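Local coordinates for protein farnesyl pyrophosphate synthetase (Staphylococcus aureus, PDB 5H9D) that probably builds heptaprenyl diphosphate by magnesium-dependent prenyl transfer, as a member of the FPP/GGPP synthase family, at residues G232-L236 against P237-E241. Numbering follows the deposited sequence.
Sequences GHITL and PILLE
Ile-234 reaches forward to Ile-238 and Leu-239 where the loop 232-236 runs into helix 236-243. This is the first turn of a short helix in the all-alpha polyprenyl synthetase fold, with Thr-235 at the N-cap position. The branch of Ile-234 that does the touching is CG2: chi1 of -47° places CG1 beside the backbone N and turns CG2 anti to it. CG2 of Ile-234 is 4.1 Å from CG2 of Ile-238 and equally close to CD2 of Leu-239. The side chain of Ile-234 runs roughly perpendicular to both partners. CD1 of Leu-239 turns instead to the loop backbone, 3.8 Å from O of Ile-234. That same carbonyl oxygen accepts a hydrogen bond from Arg-164.

The carbonyls of Thr-235 and Leu-236 hold the first turn. O of Thr-235 accepts a hydrogen bond from N of Leu-239 at 3.1 Å, with the donor tilted 22° from the carbonyl plane. O of Leu-236 accepts one from N of Leu-240 at 3.0 Å and also takes a weak bond from N of Leu-239.

On another side of the turn, Leu-236 slants across Leu-240, with CD1 of Leu-236 4.1 Å from CG of Leu-240. Helix 276-296 covers both leucines, while Ile-207 of helix 188-215 touches Leu-236 and Ile-158 of helix 158-183 touches Leu-240. The turn thus lies among helices 158-183, 188-215 and 276-296.

The threonine hydroxyl makes no capping bond here. With chi1 of Thr-235 at 66°, its OG1 sits between the backbone N and the carbonyl carbon. OG1 of Thr-235 lies beside the proline ring, 3.3 Å from CD of Pro-237.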
loop_
_atom_site.group_PDB
_atom_site.type_symbol
_atom_site.label_atom_id
_atom_site.label_comp_id
_atom_site.label_asym_id
_atom_site.label_seq_id
_atom_site.Cartn_x
_atom_site.Cartn_y
_atom_site.Cartn_z
ATOM N N GLY A 232 -15.798 6.946 -12.960
ATOM C CA GLY A 232 -15.381 8.332 -13.013
ATOM C C GLY A 232 -13.930 8.664 -13.311
ATOM O O GLY A 232 -13.617 9.845 -13.416
ATOM N N HIS A 233 -13.052 7.661 -13.440
ATOM C CA HIS A 233 -11.623 7.867 -13.736
ATOM C C HIS A 233 -11.390 8.316 -15.167
ATOM O O HIS A 233 -11.536 7.526 -16.106
ATOM C CB HIS A 233 -10.843 6.586 -13.518
ATOM C CG HIS A 233 -10.989 6.028 -12.146
ATOM N ND1 HIS A 233 -10.444 6.638 -11.035
ATOM C CD2 HIS A 233 -11.646 4.934 -11.694
ATOM C CE1 HIS A 233 -10.760 5.942 -9.957
ATOM N NE2 HIS A 233 -11.490 4.905 -10.329
ATOM N N ILE A 234 -11.020 9.585 -15.315
ATOM C CA ILE A 234 -10.747 10.192 -16.611
ATOM C C ILE A 234 -9.274 9.957 -16.957
ATOM O O ILE A 234 -8.407 10.706 -16.541
ATOM C CB ILE A 234 -11.020 11.673 -16.545
ATOM C CG1 ILE A 234 -12.372 11.901 -15.867
ATOM C CG2 ILE A 234 -10.970 12.265 -17.913
ATOM C CD1 ILE A 234 -13.528 11.207 -16.530
ATOM N N THR A 235 -9.008 8.921 -17.748
ATOM C CA THR A 235 -7.658 8.535 -18.090
ATOM C C THR A 235 -7.164 9.092 -19.422
ATOM O O THR A 235 -7.950 9.643 -20.192
ATOM C CB THR A 235 -7.561 7.010 -18.050
ATOM O OG1 THR A 235 -8.385 6.454 -19.082
ATOM C CG2 THR A 235 -8.077 6.483 -16.689
ATOM N N LEU A 236 -5.867 8.935 -19.690
ATOM C CA LEU A 236 -5.264 9.486 -20.894
ATOM C C LEU A 236 -6.106 9.422 -22.180
ATOM O O LEU A 236 -6.311 10.446 -22.838
ATOM C CB LEU A 236 -3.867 8.873 -21.126
ATOM C CG LEU A 236 -3.031 9.588 -22.202
ATOM C CD1 LEU A 236 -2.946 11.035 -21.806
ATOM C CD2 LEU A 236 -1.650 9.007 -22.368
ATOM N N PRO A 237 -6.603 8.234 -22.559
ATOM C CA PRO A 237 -7.408 8.192 -23.790
ATOM C C PRO A 237 -8.498 9.271 -23.779
ATOM O O PRO A 237 -8.629 10.067 -24.711
ATOM C CB PRO A 237 -8.014 6.801 -23.762
ATOM C CG PRO A 237 -7.020 6.023 -22.965
ATOM C CD PRO A 237 -6.642 6.943 -21.869
ATOM N N ILE A 238 -9.250 9.307 -22.683
ATOM C CA ILE A 238 -10.343 10.250 -22.525
ATOM C C ILE A 238 -9.953 11.719 -22.448
ATOM O O ILE A 238 -10.756 12.575 -22.784
ATOM C CB ILE A 238 -11.203 9.865 -21.320
ATOM C CG1 ILE A 238 -11.509 8.355 -21.389
ATOM C CG2 ILE A 238 -12.506 10.639 -21.359
ATOM C CD1 ILE A 238 -12.411 7.829 -20.308
ATOM N N LEU A 239 -8.730 12.013 -22.020
ATOM C CA LEU A 239 -8.261 13.397 -21.933
ATOM C C LEU A 239 -7.899 13.878 -23.331
ATOM O O LEU A 239 -8.073 15.052 -23.661
ATOM C CB LEU A 239 -7.026 13.492 -21.030
ATOM C CG LEU A 239 -7.347 13.318 -19.547
ATOM C CD1 LEU A 239 -6.135 12.846 -18.741
ATOM C CD2 LEU A 239 -7.851 14.642 -19.025
ATOM N N LEU A 240 -7.395 12.948 -24.140
ATOM C CA LEU A 240 -6.986 13.244 -25.496
ATOM C C LEU A 240 -8.180 13.517 -26.380
ATOM O O LEU A 240 -8.200 14.487 -27.117
ATOM C CB LEU A 240 -6.155 12.093 -26.067
ATOM C CG LEU A 240 -4.823 11.876 -25.346
ATOM C CD1 LEU A 240 -4.032 10.812 -26.025
ATOM C CD2 LEU A 240 -4.031 13.158 -25.330
ATOM N N GLU A 241 -9.188 12.670 -26.307
ATOM C CA GLU A 241 -10.351 12.896 -27.132
ATOM C C GLU A 241 -11.056 14.180 -26.717
ATOM O O GLU A 241 -11.755 14.774 -27.516
ATOM C CB GLU A 241 -11.311 11.702 -27.063
ATOM C CG GLU A 241 -12.411 11.716 -28.139
ATOM C CD GLU A 241 -11.876 11.894 -29.562
ATOM O OE1 GLU A 241 -12.691 12.077 -30.497
ATOM O OE2 GLU A 241 -10.643 11.858 -29.755
#